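Fe(2+) transporter FeoB (Escherichia coli, PDB 3I8S) imports ferrous iron across the bacterial inner membrane in a GTP-driven system, its cytosolic G-protein domain, described here, probably coupling GTP binding to channel opening. Local coordinates at residues H50-V55 and L161-Y166; L89-D94 and L102-Q107; P114-L119 and E157-A162. All blocks are in the same frame, centred on the assembly; numbering follows the deposited sequence.

Contact 1 of 3, residues H50-V55 and L161-Y166; sequences HQVTLV and LAIDRY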
loop_
_atom_site.group_PDB
_atom_site.type_symbol
_atom_site.label_atom_id
_atom_site.label_comp_id
_atom_site.label_asym_id
_atom_site.label_seq_id
_atom_site.Cartn_x
_atom_site.Cartn_y
_atom_site.Cartn_z
ATOM N N HIS A 50 -21.729 -7.196 -4.375
ATOM C CA HIS A 50 -21.328 -5.802 -4.623
ATOM C C HIS A 50 -21.171 -5.516 -6.099
ATOM O O HIS A 50 -20.714 -6.383 -6.870
ATOM C CB HIS A 50 -19.979 -5.464 -3.947
ATOM C CG HIS A 50 -20.040 -5.420 -2.452
ATOM N ND1 HIS A 50 -19.701 -6.498 -1.667
ATOM C CD2 HIS A 50 -20.371 -4.421 -1.596
ATOM C CE1 HIS A 50 -19.886 -6.188 -0.390
ATOM N NE2 HIS A 50 -20.268 -4.924 -0.320
ATOM N N GLN A 51 -21.562 -4.297 -6.471
ATOM C CA GLN A 51 -21.205 -3.673 -7.728
ATOM C C GLN A 51 -19.986 -2.826 -7.468
ATOM O O GLN A 51 -20.003 -1.939 -6.605
ATOM C CB GLN A 51 -22.378 -2.806 -8.225
ATOM C CG GLN A 51 -23.553 -3.625 -8.615
ATOM C CD GLN A 51 -23.155 -4.700 -9.590
ATOM O OE1 GLN A 51 -22.333 -4.468 -10.500
ATOM N NE2 GLN A 51 -23.684 -5.897 -9.387
ATOM N N VAL A 52 -18.897 -3.121 -8.180
ATOM C CA VAL A 52 -17.595 -2.510 -7.946
ATOM C C VAL A 52 -17.114 -1.615 -9.105
ATOM O O VAL A 52 -17.289 -1.934 -10.286
ATOM C CB VAL A 52 -16.495 -3.600 -7.705
ATOM C CG1 VAL A 52 -15.063 -2.955 -7.584
ATOM C CG2 VAL A 52 -16.849 -4.486 -6.478
ATOM N N THR A 53 -16.564 -0.469 -8.730
ATOM C CA THR A 53 -15.745 0.349 -9.618
ATOM C C THR A 53 -14.328 0.112 -9.190
ATOM O O THR A 53 -13.981 0.346 -8.028
ATOM C CB THR A 53 -16.061 1.864 -9.521
ATOM O OG1 THR A 53 -17.424 2.097 -9.940
ATOM C CG2 THR A 53 -15.125 2.680 -10.408
ATOM N N LEU A 54 -13.513 -0.303 -10.148
ATOM C CA LEU A 54 -12.094 -0.594 -9.966
ATOM C C LEU A 54 -11.266 0.450 -10.687
ATOM O O LEU A 54 -11.358 0.595 -11.896
ATOM C CB LEU A 54 -11.776 -1.992 -10.535
ATOM C CG LEU A 54 -10.399 -2.569 -10.292
ATOM C CD1 LEU A 54 -10.228 -2.756 -8.768
ATOM C CD2 LEU A 54 -10.199 -3.882 -11.161
ATOM N N VAL A 55 -10.466 1.178 -9.931
ATOM C CA VAL A 55 -9.609 2.237 -10.430
ATOM C C VAL A 55 -8.177 1.727 -10.468
ATOM O O VAL A 55 -7.597 1.331 -9.428
ATOM C CB VAL A 55 -9.711 3.511 -9.522
ATOM C CG1 VAL A 55 -8.784 4.601 -10.074
ATOM C CG2 VAL A 55 -11.155 3.986 -9.421
ATOM N N LEU A 161 -14.669 -13.321 -3.262
ATOM C CA LEU A 161 -15.088 -13.728 -1.904
ATOM C C LEU A 161 -14.515 -12.754 -0.863
ATOM O O LEU A 161 -15.231 -12.276 -0.002
ATOM C CB LEU A 161 -14.577 -15.132 -1.579
ATOM C CG LEU A 161 -14.879 -15.762 -0.205
ATOM C CD1 LEU A 161 -16.345 -15.622 0.168
ATOM C CD2 LEU A 161 -14.515 -17.289 -0.147
ATOM N N ALA A 162 -13.202 -12.545 -0.947
ATOM C CA ALA A 162 -12.493 -11.630 -0.073
ATOM C C ALA A 162 -13.077 -10.209 -0.108
ATOM O O ALA A 162 -13.220 -9.576 0.946
ATOM C CB ALA A 162 -10.966 -11.662 -0.381
ATOM N N ILE A 163 -13.415 -9.722 -1.281
ATOM C CA ILE A 163 -14.055 -8.398 -1.415
ATOM C C ILE A 163 -15.382 -8.375 -0.632
ATOM O O ILE A 163 -15.660 -7.469 0.188
ATOM C CB ILE A 163 -14.252 -8.016 -2.915
ATOM C CG1 ILE A 163 -12.906 -7.735 -3.636
ATOM C CG2 ILE A 163 -15.240 -6.829 -3.016
ATOM C CD1 ILE A 163 -13.004 -7.647 -5.215
ATOM N N ASP A 164 -16.195 -9.413 -0.811
ATOM C CA ASP A 164 -17.485 -9.495 -0.094
ATOM C C ASP A 164 -17.364 -9.618 1.446
ATOM O O ASP A 164 -18.339 -9.504 2.202
ATOM C CB ASP A 164 -18.368 -10.599 -0.665
ATOM C CG ASP A 164 -18.990 -10.226 -1.997
ATOM O OD1 ASP A 164 -19.517 -11.111 -2.659
ATOM O OD2 ASP A 164 -18.975 -9.035 -2.368
ATOM N N ARG A 165 -16.169 -9.918 1.893
ATOM C CA ARG A 165 -15.856 -9.992 3.286
ATOM C C ARG A 165 -14.904 -8.895 3.797
ATOM O O ARG A 165 -14.399 -9.009 4.921
ATOM C CB ARG A 165 -15.206 -11.335 3.516
ATOM C CG ARG A 165 -16.145 -12.452 3.312
ATOM C CD ARG A 165 -15.444 -13.763 3.615
ATOM N NE ARG A 165 -16.434 -14.807 3.634
ATOM C CZ ARG A 165 -16.163 -16.104 3.638
ATOM N NH1 ARG A 165 -14.902 -16.529 3.627
ATOM N NH2 ARG A 165 -17.153 -16.946 3.628
ATOM N N TYR A 166 -14.708 -7.831 3.050
ATOM C CA TYR A 166 -13.593 -6.951 3.417
ATOM C C TYR A 166 -13.910 -6.218 4.734
ATOM O O TYR A 166 -15.035 -5.995 5.099
ATOM C CB TYR A 166 -13.199 -5.996 2.312
ATOM C CG TYR A 166 -13.895 -4.690 2.393
ATOM C CD1 TYR A 166 -15.150 -4.525 1.832
ATOM C CD2 TYR A 166 -13.320 -3.612 3.071
ATOM C CE1 TYR A 166 -15.813 -3.313 1.920
ATOM C CE2 TYR A 166 -13.962 -2.386 3.140
ATOM C CZ TYR A 166 -15.219 -2.249 2.571
ATOM O OH TYR A 166 -15.887 -1.042 2.646
#
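The first torsions of His50 and Asp164 set each CG anti to its own carbonyl carbon and beside the backbone N, and from there the imidazole of His50 and the carboxylate of Asp164 slide past each other in opposite directions until they meet. His50 ND1 donates to Asp164 OD2 over 2.7 Å, and the bond is nearly straight, at 169°. The acceptor lies in the ring plane, whereas ND1 reaches OD2 on its anti side and out of the carboxylate plane, the two flat groups being turned 40° apart. Thr47 OG1 is hydrogen-bonded to the same OD2 and also to His50 N, while Asp49 N holds OD1, so the turn leading into strand 51-56 grips both carboxylate oxygens. Deeper in, Val52 CG2 and Ile163 CG2 make a light apolar contact at 4.5 Å between the strand and helix 154-164 of the G domain. A leucine in place of His50 has no N-H to offer Asp164 OD2, and the carboxylate would probably be left less firmly fixed, with the hydroxyl of Thr47 still bonded to that oxygen. With ND1 used as donor to a carboxylate, the imidazole is likely to be polarised and its protonated form stabilised somewhat.

Contact 2 of 3, residues L89-D94 and L102-Q107; sequences LINVVD and LYLTLQ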
loop_
_atom_site.group_PDB
_atom_site.type_symbol
_atom_site.label_atom_id
_atom_site.label_comp_id
_atom_site.label_asym_id
_atom_site.label_seq_id
_atom_site.Cartn_x
_atom_site.Cartn_y
_atom_site.Cartn_z
ATOM N N LEU A 89 -8.522 -1.224 -1.030
ATOM C CA LEU A 89 -7.478 -1.366 -2.033
ATOM C C LEU A 89 -7.200 -2.846 -2.231
ATOM O O LEU A 89 -7.277 -3.638 -1.274
ATOM C CB LEU A 89 -6.191 -0.726 -1.548
ATOM C CG LEU A 89 -6.223 0.724 -1.213
ATOM C CD1 LEU A 89 -4.810 1.076 -0.693
ATOM C CD2 LEU A 89 -6.624 1.468 -2.471
ATOM N N ILE A 90 -6.918 -3.234 -3.470
ATOM C CA ILE A 90 -6.366 -4.555 -3.770
ATOM C C ILE A 90 -4.954 -4.271 -4.171
ATOM O O ILE A 90 -4.687 -3.531 -5.146
ATOM C CB ILE A 90 -7.115 -5.325 -4.893
ATOM C CG1 ILE A 90 -8.537 -5.633 -4.402
ATOM C CG2 ILE A 90 -6.345 -6.635 -5.264
ATOM C CD1 ILE A 90 -9.419 -6.138 -5.475
ATOM N N ASN A 91 -4.049 -4.825 -3.385
ATOM C CA ASN A 91 -2.630 -4.656 -3.584
ATOM C C ASN A 91 -2.062 -5.877 -4.250
ATOM O O ASN A 91 -1.997 -6.926 -3.629
ATOM C CB ASN A 91 -1.958 -4.374 -2.244
ATOM C CG ASN A 91 -0.426 -4.275 -2.328
ATOM O OD1 ASN A 91 0.191 -3.868 -3.350
ATOM N ND2 ASN A 91 0.189 -4.616 -1.218
ATOM N N VAL A 92 -1.712 -5.734 -5.515
ATOM C CA VAL A 92 -1.160 -6.852 -6.327
ATOM C C VAL A 92 0.311 -7.004 -6.036
ATOM O O VAL A 92 1.079 -6.067 -6.251
ATOM C CB VAL A 92 -1.449 -6.670 -7.804
ATOM C CG1 VAL A 92 -1.001 -7.909 -8.534
ATOM C CG2 VAL A 92 -2.955 -6.398 -8.005
ATOM N N VAL A 93 0.694 -8.154 -5.488
ATOM C CA VAL A 93 2.044 -8.395 -5.003
ATOM C C VAL A 93 2.658 -9.547 -5.749
ATOM O O VAL A 93 2.103 -10.622 -5.812
ATOM C CB VAL A 93 2.055 -8.677 -3.461
ATOM C CG1 VAL A 93 3.452 -9.244 -2.982
ATOM C CG2 VAL A 93 1.614 -7.404 -2.712
ATOM N N ASP A 94 3.787 -9.286 -6.386
ATOM C CA ASP A 94 4.597 -10.283 -7.106
ATOM C C ASP A 94 5.315 -11.258 -6.133
ATOM O O ASP A 94 6.308 -10.888 -5.539
ATOM C CB ASP A 94 5.602 -9.536 -8.003
ATOM C CG ASP A 94 6.561 -10.450 -8.770
ATOM O OD1 ASP A 94 6.437 -11.703 -8.706
ATOM O OD2 ASP A 94 7.483 -9.932 -9.502
ATOM N N LEU A 102 6.869 -5.765 -0.948
ATOM C CA LEU A 102 6.242 -5.484 0.322
ATOM C C LEU A 102 6.493 -4.038 0.838
ATOM O O LEU A 102 5.865 -3.612 1.810
ATOM C CB LEU A 102 6.659 -6.518 1.386
ATOM C CG LEU A 102 5.918 -7.872 1.311
ATOM C CD1 LEU A 102 6.520 -8.835 2.406
ATOM C CD2 LEU A 102 4.412 -7.697 1.461
ATOM N N TYR A 103 7.440 -3.315 0.249
ATOM C CA TYR A 103 7.667 -1.931 0.728
ATOM C C TYR A 103 6.374 -1.123 0.550
ATOM O O TYR A 103 5.885 -0.449 1.468
ATOM C CB TYR A 103 8.845 -1.299 0.038
ATOM C CG TYR A 103 9.268 -0.015 0.703
ATOM C CD1 TYR A 103 10.092 -0.043 1.813
ATOM C CD2 TYR A 103 8.795 1.228 0.255
ATOM C CE1 TYR A 103 10.464 1.114 2.453
ATOM C CE2 TYR A 103 9.174 2.405 0.881
ATOM C CZ TYR A 103 10.001 2.326 2.003
ATOM O OH TYR A 103 10.396 3.465 2.641
ATOM N N LEU A 104 5.806 -1.196 -0.645
ATOM C CA LEU A 104 4.524 -0.556 -0.927
ATOM C C LEU A 104 3.403 -1.051 -0.002
ATOM O O LEU A 104 2.694 -0.285 0.597
ATOM C CB LEU A 104 4.119 -0.818 -2.377
ATOM C CG LEU A 104 2.796 -0.184 -2.833
ATOM C CD1 LEU A 104 2.733 1.347 -2.658
ATOM C CD2 LEU A 104 2.567 -0.562 -4.356
ATOM N N THR A 105 3.260 -2.357 0.114
ATOM C CA THR A 105 2.281 -2.939 0.994
ATOM C C THR A 105 2.322 -2.350 2.418
ATOM O O THR A 105 1.279 -1.964 2.978
ATOM C CB THR A 105 2.460 -4.469 1.061
ATOM O OG1 THR A 105 2.700 -5.024 -0.252
ATOM C CG2 THR A 105 1.215 -5.074 1.697
ATOM N N LEU A 106 3.505 -2.291 2.992
ATOM C CA LEU A 106 3.657 -1.752 4.345
ATOM C C LEU A 106 3.209 -0.312 4.410
ATOM O O LEU A 106 2.631 0.091 5.386
ATOM C CB LEU A 106 5.043 -1.926 4.911
ATOM C CG LEU A 106 5.169 -3.174 5.818
ATOM C CD1 LEU A 106 4.705 -4.424 5.143
ATOM C CD2 LEU A 106 6.633 -3.311 6.364
ATOM N N GLN A 107 3.485 0.484 3.370
ATOM C CA GLN A 107 3.021 1.871 3.356
ATOM C C GLN A 107 1.503 1.941 3.397
ATOM O O GLN A 107 0.948 2.752 4.133
ATOM C CB GLN A 107 3.556 2.639 2.138
ATOM C CG GLN A 107 5.077 2.741 2.091
ATOM C CD GLN A 107 5.597 4.183 1.903
ATOM O OE1 GLN A 107 5.693 4.692 0.773
ATOM N NE2 GLN A 107 5.927 4.836 3.014
#
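Asn91 and Thr105 supply the polar part of this interface. The side chain of Asn91 leaves strand 88-94 with CG anti to the backbone N (chi1 176°), which carries its amide across to helix 98-111, where it crosses the Thr105 side chain at about a right angle. The atom modelled as Asn91 ND2 lies 2.7 Å from Thr105 OG1, but the amide is probably turned over in the model, and the nature of this close polar pair stays open. Thr105 OG1 sits beside its own backbone N, at a chi1 of -43°, a position from which it makes a weak hydrogen bond with Asn101 O in the preceding turn of the helix.

Apolar and mixed contacts frame this pair. Val93 CG2 approaches Thr105 OG1 at 3.6 Å, again with the side chains crossing nearly perpendicularly. Leu104 slides alongside the asparagine in the opposite direction, its CD2 coming within 4.2 Å of the atom modelled as Asn91 OD1. All four side chains are buried, so Asn91 and Thr105 bring polar side chains into a buried, largely hydrophobic layer.

The axes of strand 89-94 and helix 102-107 approach to 9.2 Å and run nearly antiparallel, at 157°. Helix 98-111 is the return leg of the beta-alpha-beta crossover between strands 88-94 and 115-120. Leu104 further reaches Ile9 on strand 4-10 and Asn11 of the GTP-binding P-loop, placing the contact next to the GTP-binding loop. On the outer flank of the helix, Leu102 and Leu106 pack on helix 240-259, and the ring of Tyr103 stacks with that of Tyr249.

Contact 3 of 3, residues P114-L119 and E157-A162; sequences PCIVAL and EALKLA
Ile116 and Leu159 form the close-packed part of this interface, their side chains crossing obliquely with Ile116 CG2 against Leu159 CD1 at 3.8 Å. The other branch of the isoleucine is used as well: with CG1 beside the backbone N (chi1 -66°), Ile116 CD1 extends to the helix backbone and touches Ala162 C at 3.8 Å, with Ala162 CB only slightly farther off, 4.1 Å from the same methyl. The small alanine thus lets a strand side chain reach the main chain of the helix. Ile146 on the edge strand 145-147 packs against both Ile116 and Ala162.

Such layering is that of the P-loop GTPase fold, in which helices cover a mostly parallel sheet; here helix 157-162 runs nearly antiparallel to strand 115-119, at 172° and with 9.9 Å between the axes. Strand 115-120 leads into the GTP-binding residues Asn120 to Asp123, while helix 154-164 follows the nucleotide-binding Val149 to Thr151.

Toward that end of the strand the fit slackens, Ala118 CB reaching Leu159 CD1 at only 4.5 Å. On the outer side of the helix, Glu157 and Leu161 are exposed, and Lys160, directed away from the strand, uses NZ in a hydrogen bond to Ser46 O.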
loop_
_atom_site.group_PDB
_atom_site.type_symbol
_atom_site.label_atom_id
_atom_site.label_comp_id
_atom_site.label_asym_id
_atom_site.label_seq_id
_atom_site.Cartn_x
_atom_site.Cartn_y
_atom_site.Cartn_z
ATOM N N PRO A 114 -8.276 -0.145 4.312
ATOM C CA PRO A 114 -8.577 -1.575 4.177
ATOM C C PRO A 114 -7.953 -2.123 2.891
ATOM O O PRO A 114 -8.093 -1.515 1.845
ATOM C CB PRO A 114 -10.086 -1.608 4.090
ATOM C CG PRO A 114 -10.484 -0.450 4.902
ATOM C CD PRO A 114 -9.525 0.605 4.542
ATOM N N CYS A 115 -7.211 -3.230 3.023
ATOM C CA CYS A 115 -6.458 -3.847 1.924
ATOM C C CYS A 115 -6.777 -5.326 1.818
ATOM O O CYS A 115 -7.121 -5.988 2.820
ATOM C CB CYS A 115 -4.943 -3.713 2.158
ATOM S SG CYS A 115 -4.246 -2.074 1.926
ATOM N N ILE A 116 -6.714 -5.823 0.589
ATOM C CA ILE A 116 -6.618 -7.222 0.306
ATOM C C ILE A 116 -5.350 -7.382 -0.524
ATOM O O ILE A 116 -5.191 -6.688 -1.538
ATOM C CB ILE A 116 -7.816 -7.710 -0.531
ATOM C CG1 ILE A 116 -9.121 -7.610 0.298
ATOM C CG2 ILE A 116 -7.557 -9.167 -0.976
ATOM C CD1 ILE A 116 -10.339 -7.635 -0.556
ATOM N N VAL A 117 -4.434 -8.261 -0.108
ATOM C CA VAL A 117 -3.281 -8.584 -0.981
ATOM C C VAL A 117 -3.659 -9.664 -1.960
ATOM O O VAL A 117 -4.133 -10.769 -1.564
ATOM C CB VAL A 117 -2.012 -8.988 -0.188
ATOM C CG1 VAL A 117 -0.952 -9.605 -1.065
ATOM C CG2 VAL A 117 -1.515 -7.813 0.617
ATOM N N ALA A 118 -3.414 -9.392 -3.232
ATOM C CA ALA A 118 -3.536 -10.434 -4.249
ATOM C C ALA A 118 -2.128 -10.868 -4.653
ATOM O O ALA A 118 -1.412 -10.118 -5.328
ATOM C CB ALA A 118 -4.312 -9.957 -5.440
ATOM N N LEU A 119 -1.795 -12.098 -4.281
ATOM C CA LEU A 119 -0.481 -12.664 -4.513
ATOM C C LEU A 119 -0.435 -13.352 -5.861
ATOM O O LEU A 119 -1.097 -14.398 -6.110
ATOM C CB LEU A 119 -0.076 -13.575 -3.344
ATOM C CG LEU A 119 1.383 -13.986 -3.190
ATOM C CD1 LEU A 119 2.329 -12.823 -2.860
ATOM C CD2 LEU A 119 1.531 -15.072 -2.096
ATOM N N GLU A 157 -12.058 -15.925 -8.271
ATOM C CA GLU A 157 -13.196 -16.231 -7.421
ATOM C C GLU A 157 -12.904 -16.048 -5.928
ATOM O O GLU A 157 -13.723 -15.485 -5.223
ATOM C CB GLU A 157 -13.753 -17.615 -7.742
ATOM C CG GLU A 157 -14.378 -17.663 -9.169
ATOM C CD GLU A 157 -15.335 -16.471 -9.447
ATOM O OE1 GLU A 157 -16.386 -16.389 -8.744
ATOM O OE2 GLU A 157 -15.013 -15.584 -10.303
ATOM N N ALA A 158 -11.730 -16.485 -5.464
ATOM C CA ALA A 158 -11.299 -16.242 -4.074
ATOM C C ALA A 158 -11.137 -14.746 -3.759
ATOM O O ALA A 158 -11.451 -14.282 -2.644
ATOM C CB ALA A 158 -10.030 -16.997 -3.764
ATOM N N LEU A 159 -10.646 -13.971 -4.730
ATOM C CA LEU A 159 -10.524 -12.544 -4.559
ATOM C C LEU A 159 -11.910 -11.892 -4.384
ATOM O O LEU A 159 -12.088 -11.015 -3.518
ATOM C CB LEU A 159 -9.805 -11.922 -5.772
ATOM C CG LEU A 159 -9.502 -10.414 -5.749
ATOM C CD1 LEU A 159 -8.675 -10.083 -4.482
ATOM C CD2 LEU A 159 -8.798 -10.002 -7.105
ATOM N N LYS A 160 -12.882 -12.310 -5.210
ATOM C CA LYS A 160 -14.233 -11.758 -5.104
ATOM C C LYS A 160 -14.875 -12.111 -3.760
ATOM O O LYS A 160 -15.553 -11.287 -3.192
ATOM C CB LYS A 160 -15.100 -12.163 -6.300
ATOM C CG LYS A 160 -14.690 -11.501 -7.611
ATOM C CD LYS A 160 -15.666 -11.770 -8.682
ATOM C CE LYS A 160 -15.338 -11.103 -9.975
ATOM N NZ LYS A 160 -16.507 -11.265 -10.946
ATOM N N LEU A 161 -14.669 -13.321 -3.262
ATOM C CA LEU A 161 -15.088 -13.728 -1.904
ATOM C C LEU A 161 -14.515 -12.754 -0.863
ATOM O O LEU A 161 -15.231 -12.276 -0.002
ATOM C CB LEU A 161 -14.577 -15.132 -1.579
ATOM C CG LEU A 161 -14.879 -15.762 -0.205
ATOM C CD1 LEU A 161 -16.345 -15.622 0.168
ATOM C CD2 LEU A 161 -14.515 -17.289 -0.147
ATOM N N ALA A 162 -13.202 -12.545 -0.947
ATOM C CA ALA A 162 -12.493 -11.630 -0.073
ATOM C C ALA A 162 -13.077 -10.209 -0.108
ATOM O O ALA A 162 -13.220 -9.576 0.946
ATOM C CB ALA A 162 -10.966 -11.662 -0.381
#

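How the contacts relate
Starting from the N terminus, strand 51-56 opens the longest loop, which contact 1 closes more than a hundred residues later on helix 154-164. Contact 2 closes a short loop nested inside it, and is complete before contact 3 begins at residues 114-119; contact 3 then ends on the same helix as contact 1, the two sharing Leu161 and Ala162. Contacts 2 and 3 meet in the sheet, where Asn91 N and O probably bond to Ile116 O and Ala118 N. Alternating residues of these neighbouring strands face helix 98-111 on one side and helix 154-164 on the other; Ile90 CD1 meets Ile163 CD1 at 3.9 Å. Together they illustrate how one sheet is covered on both faces.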